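Local coordinates for putative glyoxalase superfamily protein (Ralstonia eutropha, PDB 3IUZ), which probably acts as an iron(II)-dependent dioxygenase of the 2-oxoadipate dioxygenase/decarboxylase family, forming 2-hydroxyglutarate, at residues A[152-164]-A[212-226]. Residues are numbered along the deposited sequence; the frame is centred on the assembly and turned at random.
Sequences FSDAFREAVGRVT and RLADYETLLRESAEM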
loop_
_atom_site.group_PDB
_atom_site.type_symbol
_atom_site.label_atom_id
_atom_site.label_comp_id
_atom_site.label_asym_id
_atom_site.label_seq_id
_atom_site.Cartn_x
_atom_site.Cartn_y
_atom_site.Cartn_z
ATOM N N PHE A 152 -14.173 14.822 -15.898
ATOM C CA PHE A 152 -15.090 13.775 -16.302
ATOM C C PHE A 152 -16.523 14.299 -16.438
ATOM O O PHE A 152 -16.803 15.451 -16.135
ATOM C CB PHE A 152 -14.991 12.614 -15.329
ATOM C CG PHE A 152 -13.700 11.861 -15.443
ATOM C CD1 PHE A 152 -12.554 12.312 -14.783
ATOM C CD2 PHE A 152 -13.604 10.749 -16.251
ATOM C CE1 PHE A 152 -11.360 11.645 -14.893
ATOM C CE2 PHE A 152 -12.410 10.056 -16.376
ATOM C CZ PHE A 152 -11.266 10.502 -15.691
ATOM N N SER A 153 -17.426 13.443 -16.875
ATOM C CA SER A 153 -18.802 13.870 -17.080
ATOM C C SER A 153 -19.518 14.331 -15.809
ATOM O O SER A 153 -19.097 14.051 -14.690
ATOM C CB SER A 153 -19.599 12.749 -17.767
ATOM O OG SER A 153 -19.965 11.717 -16.870
ATOM N N ASP A 154 -20.625 15.047 -16.003
ATOM C CA ASP A 154 -21.444 15.441 -14.894
ATOM C C ASP A 154 -21.872 14.221 -14.137
ATOM O O ASP A 154 -21.827 14.195 -12.909
ATOM C CB ASP A 154 -22.701 16.183 -15.347
ATOM C CG ASP A 154 -22.433 17.603 -15.799
ATOM O OD1 ASP A 154 -21.312 18.123 -15.640
ATOM O OD2 ASP A 154 -23.381 18.198 -16.358
ATOM N N ALA A 155 -22.320 13.220 -14.873
ATOM C CA ALA A 155 -22.850 12.018 -14.245
ATOM C C ALA A 155 -21.764 11.343 -13.387
ATOM O O ALA A 155 -21.996 10.858 -12.280
ATOM C CB ALA A 155 -23.419 11.041 -15.325
ATOM N N PHE A 156 -20.586 11.300 -13.949
ATOM C CA PHE A 156 -19.430 10.698 -13.274
ATOM C C PHE A 156 -19.085 11.449 -11.985
ATOM O O PHE A 156 -18.942 10.845 -10.927
ATOM C CB PHE A 156 -18.265 10.733 -14.228
ATOM C CG PHE A 156 -17.005 10.129 -13.699
ATOM C CD1 PHE A 156 -16.159 10.876 -12.903
ATOM C CD2 PHE A 156 -16.612 8.843 -14.080
ATOM C CE1 PHE A 156 -14.971 10.347 -12.427
ATOM C CE2 PHE A 156 -15.400 8.322 -13.630
ATOM C CZ PHE A 156 -14.581 9.079 -12.805
ATOM N N ARG A 157 -18.992 12.769 -12.068
ATOM C CA ARG A 157 -18.642 13.548 -10.876
ATOM C C ARG A 157 -19.681 13.438 -9.758
ATOM O O ARG A 157 -19.320 13.380 -8.590
ATOM C CB ARG A 157 -18.308 15.000 -11.258
ATOM C CG ARG A 157 -16.997 15.040 -12.079
ATOM C CD ARG A 157 -16.567 16.346 -12.767
ATOM N NE ARG A 157 -17.549 17.347 -12.575
ATOM C CZ ARG A 157 -18.455 17.714 -13.458
ATOM N NH1 ARG A 157 -18.496 17.233 -14.697
ATOM N NH2 ARG A 157 -19.299 18.618 -13.085
ATOM N N GLU A 158 -20.966 13.357 -10.113
ATOM C CA GLU A 158 -22.024 13.069 -9.136
ATOM C C GLU A 158 -21.879 11.682 -8.530
ATOM O O GLU A 158 -22.126 11.481 -7.345
ATOM C CB GLU A 158 -23.391 13.143 -9.812
ATOM C CG GLU A 158 -23.775 14.541 -10.238
ATOM C CD GLU A 158 -24.882 14.538 -11.292
ATOM O OE1 GLU A 158 -25.553 13.470 -11.479
ATOM O OE2 GLU A 158 -25.060 15.611 -11.927
ATOM N N ALA A 159 -21.498 10.719 -9.364
ATOM C CA ALA A 159 -21.261 9.358 -8.899
ATOM C C ALA A 159 -20.101 9.331 -7.891
ATOM O O ALA A 159 -20.221 8.706 -6.841
ATOM C CB ALA A 159 -20.977 8.440 -10.050
ATOM N N VAL A 160 -19.012 10.035 -8.212
ATOM C CA VAL A 160 -17.892 10.104 -7.284
ATOM C C VAL A 160 -18.359 10.554 -5.893
ATOM O O VAL A 160 -18.111 9.871 -4.902
ATOM C CB VAL A 160 -16.730 10.962 -7.818
ATOM C CG1 VAL A 160 -15.638 11.173 -6.709
ATOM C CG2 VAL A 160 -16.146 10.311 -9.048
ATOM N N GLY A 161 -19.089 11.661 -5.826
ATOM C CA GLY A 161 -19.501 12.197 -4.557
ATOM C C GLY A 161 -20.441 11.285 -3.794
ATOM O O GLY A 161 -20.353 11.165 -2.579
ATOM N N ARG A 162 -21.344 10.604 -4.496
ATOM C CA ARG A 162 -22.178 9.639 -3.793
ATOM C C ARG A 162 -21.342 8.506 -3.194
ATOM O O ARG A 162 -21.670 8.021 -2.128
ATOM C CB ARG A 162 -23.297 9.065 -4.675
ATOM C CG ARG A 162 -24.508 9.961 -4.776
ATOM C CD ARG A 162 -25.681 9.173 -5.342
ATOM N NE ARG A 162 -25.355 8.832 -6.711
ATOM C CZ ARG A 162 -25.483 9.666 -7.733
ATOM N NH1 ARG A 162 -25.977 10.888 -7.555
ATOM N NH2 ARG A 162 -25.145 9.270 -8.937
ATOM N N VAL A 163 -20.267 8.110 -3.857
ATOM C CA VAL A 163 -19.460 6.997 -3.389
ATOM C C VAL A 163 -18.584 7.445 -2.217
ATOM O O VAL A 163 -18.576 6.781 -1.181
ATOM C CB VAL A 163 -18.629 6.341 -4.527
ATOM C CG1 VAL A 163 -17.559 5.435 -3.954
ATOM C CG2 VAL A 163 -19.550 5.552 -5.513
ATOM N N THR A 164 -17.913 8.583 -2.364
ATOM C CA THR A 164 -16.940 9.045 -1.366
ATOM C C THR A 164 -17.498 9.965 -0.267
ATOM O O THR A 164 -16.867 10.106 0.781
ATOM C CB THR A 164 -15.711 9.743 -2.022
ATOM O OG1 THR A 164 -16.129 10.922 -2.719
ATOM C CG2 THR A 164 -14.967 8.781 -2.985
ATOM N N ARG A 212 -23.389 2.022 -4.716
ATOM C CA ARG A 212 -24.473 1.597 -5.600
ATOM C C ARG A 212 -23.871 0.987 -6.849
ATOM O O ARG A 212 -22.900 1.490 -7.394
ATOM C CB ARG A 212 -25.305 2.781 -6.015
ATOM C CG ARG A 212 -26.108 3.329 -4.876
ATOM C CD ARG A 212 -26.888 4.545 -5.244
ATOM N NE ARG A 212 -27.330 5.148 -3.987
ATOM C CZ ARG A 212 -27.999 6.281 -3.872
ATOM N NH1 ARG A 212 -28.365 6.961 -4.964
ATOM N NH2 ARG A 212 -28.319 6.722 -2.652
ATOM N N LEU A 213 -24.459 -0.100 -7.303
ATOM C CA LEU A 213 -23.949 -0.763 -8.459
ATOM C C LEU A 213 -23.964 0.201 -9.635
ATOM O O LEU A 213 -22.997 0.281 -10.406
ATOM C CB LEU A 213 -24.785 -2.025 -8.742
ATOM C CG LEU A 213 -24.397 -2.783 -10.031
ATOM C CD1 LEU A 213 -22.982 -3.268 -9.955
ATOM C CD2 LEU A 213 -25.325 -3.957 -10.284
ATOM N N ALA A 214 -25.064 0.943 -9.757
ATOM C CA ALA A 214 -25.209 1.946 -10.821
ATOM C C ALA A 214 -24.108 2.990 -10.824
ATOM O O ALA A 214 -23.682 3.403 -11.882
ATOM C CB ALA A 214 -26.571 2.615 -10.739
ATOM N N ASP A 215 -23.643 3.416 -9.648
ATOM C CA ASP A 215 -22.592 4.430 -9.600
ATOM C C ASP A 215 -21.250 3.822 -9.986
ATOM O O ASP A 215 -20.471 4.441 -10.729
ATOM C CB ASP A 215 -22.509 5.079 -8.198
ATOM C CG ASP A 215 -23.689 5.948 -7.911
ATOM O OD1 ASP A 215 -24.357 6.376 -8.891
ATOM O OD2 ASP A 215 -23.946 6.191 -6.726
ATOM N N TYR A 216 -21.017 2.591 -9.519
ATOM C CA TYR A 216 -19.815 1.833 -9.887
ATOM C C TYR A 216 -19.705 1.755 -11.396
ATOM O O TYR A 216 -18.641 2.055 -11.991
ATOM C CB TYR A 216 -19.803 0.415 -9.267
ATOM C CG TYR A 216 -18.729 -0.473 -9.864
ATOM C CD1 TYR A 216 -17.392 -0.311 -9.498
ATOM C CD2 TYR A 216 -19.037 -1.454 -10.823
ATOM C CE1 TYR A 216 -16.393 -1.104 -10.046
ATOM C CE2 TYR A 216 -18.012 -2.270 -11.402
ATOM C CZ TYR A 216 -16.715 -2.115 -11.019
ATOM O OH TYR A 216 -15.687 -2.879 -11.586
ATOM N N GLU A 217 -20.828 1.442 -12.030
ATOM C CA GLU A 217 -20.867 1.292 -13.483
ATOM C C GLU A 217 -20.682 2.629 -14.188
ATOM O O GLU A 217 -19.942 2.715 -15.155
ATOM C CB GLU A 217 -22.147 0.556 -13.916
ATOM C CG GLU A 217 -22.139 -0.890 -13.399
ATOM C CD GLU A 217 -23.481 -1.609 -13.442
ATOM O OE1 GLU A 217 -24.540 -0.967 -13.621
ATOM O OE2 GLU A 217 -23.452 -2.846 -13.284
ATOM N N THR A 218 -21.311 3.687 -13.686
ATOM C CA THR A 218 -21.068 5.038 -14.239
ATOM C C THR A 218 -19.590 5.390 -14.220
ATOM O O THR A 218 -19.036 5.895 -15.226
ATOM C CB THR A 218 -21.844 6.104 -13.476
ATOM O OG1 THR A 218 -23.249 5.888 -13.678
ATOM C CG2 THR A 218 -21.448 7.523 -13.933
ATOM N N LEU A 219 -18.932 5.105 -13.096
ATOM C CA LEU A 219 -17.494 5.374 -13.001
ATOM C C LEU A 219 -16.735 4.515 -13.993
ATOM O O LEU A 219 -15.814 4.984 -14.695
ATOM C CB LEU A 219 -16.982 5.149 -11.568
ATOM C CG LEU A 219 -17.633 6.000 -10.420
ATOM C CD1 LEU A 219 -17.168 5.507 -9.043
ATOM C CD2 LEU A 219 -17.390 7.481 -10.575
ATOM N N LEU A 220 -17.115 3.253 -14.061
ATOM C CA LEU A 220 -16.349 2.326 -14.876
ATOM C C LEU A 220 -16.366 2.680 -16.360
ATOM O O LEU A 220 -15.391 2.417 -17.059
ATOM C CB LEU A 220 -16.831 0.908 -14.653
ATOM C CG LEU A 220 -16.064 -0.243 -15.284
ATOM C CD1 LEU A 220 -14.552 -0.213 -14.983
ATOM C CD2 LEU A 220 -16.734 -1.571 -14.856
ATOM N N ARG A 221 -17.435 3.299 -16.827
ATOM C CA ARG A 221 -17.497 3.716 -18.216
ATOM C C ARG A 221 -16.446 4.774 -18.592
ATOM O O ARG A 221 -16.076 4.885 -19.757
ATOM C CB ARG A 221 -18.879 4.225 -18.548
ATOM C CG ARG A 221 -19.947 3.193 -18.218
ATOM C CD ARG A 221 -21.181 3.211 -19.089
ATOM N NE ARG A 221 -22.104 2.234 -18.507
ATOM C CZ ARG A 221 -23.010 2.516 -17.564
ATOM N NH1 ARG A 221 -23.169 3.760 -17.103
ATOM N NH2 ARG A 221 -23.770 1.537 -17.079
ATOM N N GLU A 222 -15.976 5.561 -17.639
ATOM C CA GLU A 222 -15.001 6.607 -17.950
ATOM C C GLU A 222 -13.624 6.390 -17.358
ATOM O O GLU A 222 -12.645 6.900 -17.884
ATOM C CB GLU A 222 -15.542 7.983 -17.588
ATOM C CG GLU A 222 -16.955 8.228 -18.132
ATOM C CD GLU A 222 -17.518 9.542 -17.748
ATOM O OE1 GLU A 222 -16.762 10.532 -17.746
ATOM O OE2 GLU A 222 -18.746 9.588 -17.456
ATOM N N SER A 223 -13.542 5.589 -16.307
ATOM C CA SER A 223 -12.288 5.389 -15.591
ATOM C C SER A 223 -12.276 4.048 -14.875
ATOM O O SER A 223 -12.957 3.888 -13.891
ATOM C CB SER A 223 -12.105 6.491 -14.504
ATOM O OG SER A 223 -10.925 6.239 -13.760
ATOM N N ALA A 224 -11.416 3.137 -15.304
ATOM C CA ALA A 224 -11.172 1.884 -14.594
ATOM C C ALA A 224 -10.574 2.158 -13.185
ATOM O O ALA A 224 -10.870 1.468 -12.201
ATOM C CB ALA A 224 -10.223 0.984 -15.441
ATOM N N GLU A 225 -9.770 3.210 -13.097
ATOM C CA GLU A 225 -9.040 3.504 -11.865
ATOM C C GLU A 225 -10.006 3.962 -10.786
ATOM O O GLU A 225 -9.916 3.514 -9.645
ATOM C CB GLU A 225 -8.011 4.589 -12.148
ATOM C CG GLU A 225 -6.828 4.058 -12.904
ATOM C CD GLU A 225 -7.116 3.809 -14.386
ATOM O OE1 GLU A 225 -8.004 4.450 -15.012
ATOM O OE2 GLU A 225 -6.433 2.937 -14.920
HETATM N N MSE A 226 -10.917 4.872 -11.134
HETATM C CA MSE A 226 -11.882 5.383 -10.146
HETATM C C MSE A 226 -12.906 4.295 -9.796
HETATM O O MSE A 226 -13.327 4.196 -8.654
HETATM C CB MSE A 226 -12.597 6.651 -10.681
HETATM C CG MSE A 226 -13.570 7.301 -9.733
HETATM SE SE MSE A 226 -12.772 7.839 -7.967
HETATM C CE MSE A 226 -14.064 6.993 -6.816
#
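Phe156 and Leu219 form the centre of this helix pair. Leu219 CD2 sits over the middle of one face of the Phe156 ring, 3.8 Å from the ring centroid, as a CH-pi contact. The opposite face of that ring meets Phe152. The Phe156 ring edge reaches the backbone of the other helix, with CE2 3.5 Å from Leu219 O. With CG anti to the backbone N (chi1 -179°), the ring lies as a knob among Thr218, Leu219, Glu222 and Met226. Leu219 is the reciprocal knob, seated among Phe156, Ala159, Val160 and Val163. The fit is tight: Leu219 CD2 lies 3.4 Å from Val160 CG2. Met226, at the start of helix 224-232, brings CG to 3.7 Å from Phe156 CZ.

Polar grips close both ends. At one end the Glu222 carboxylate takes two bonds from Ser153, each on a syn lone pair. Ser153 N donates to Glu222 OE1 in a nearly straight bond of 3.1 Å. Ser153 OG donates to Glu222 OE2 at 2.5 Å. The same OG accepts from Phe156 N, so one hydroxyl both caps helix 154-164 and ties it to Glu222. At the other end Arg162 holds Asp215 side-on in a salt bridge. Arg162 NE meets Asp215 OD2 at 3.0 Å and Arg162 NH2 meets Asp215 OD1, with the guanidinium and carboxylate planes 36° apart. The Arg212 guanidinium lays one face against Arg162 CD.

Further out, Phe147 of strand 141-147 touches Phe152, Phe156, Ser223 and Met226. Ser223 OG caps the following helix through Met226 N. The axes of helices 154-164 and 213-222 come within 8.9 Å, with their N-to-C directions 132° apart. This is knobs-into-holes packing of a steeply inclined helix pair beside the mixed sheet of a glyoxalase-superfamily protein.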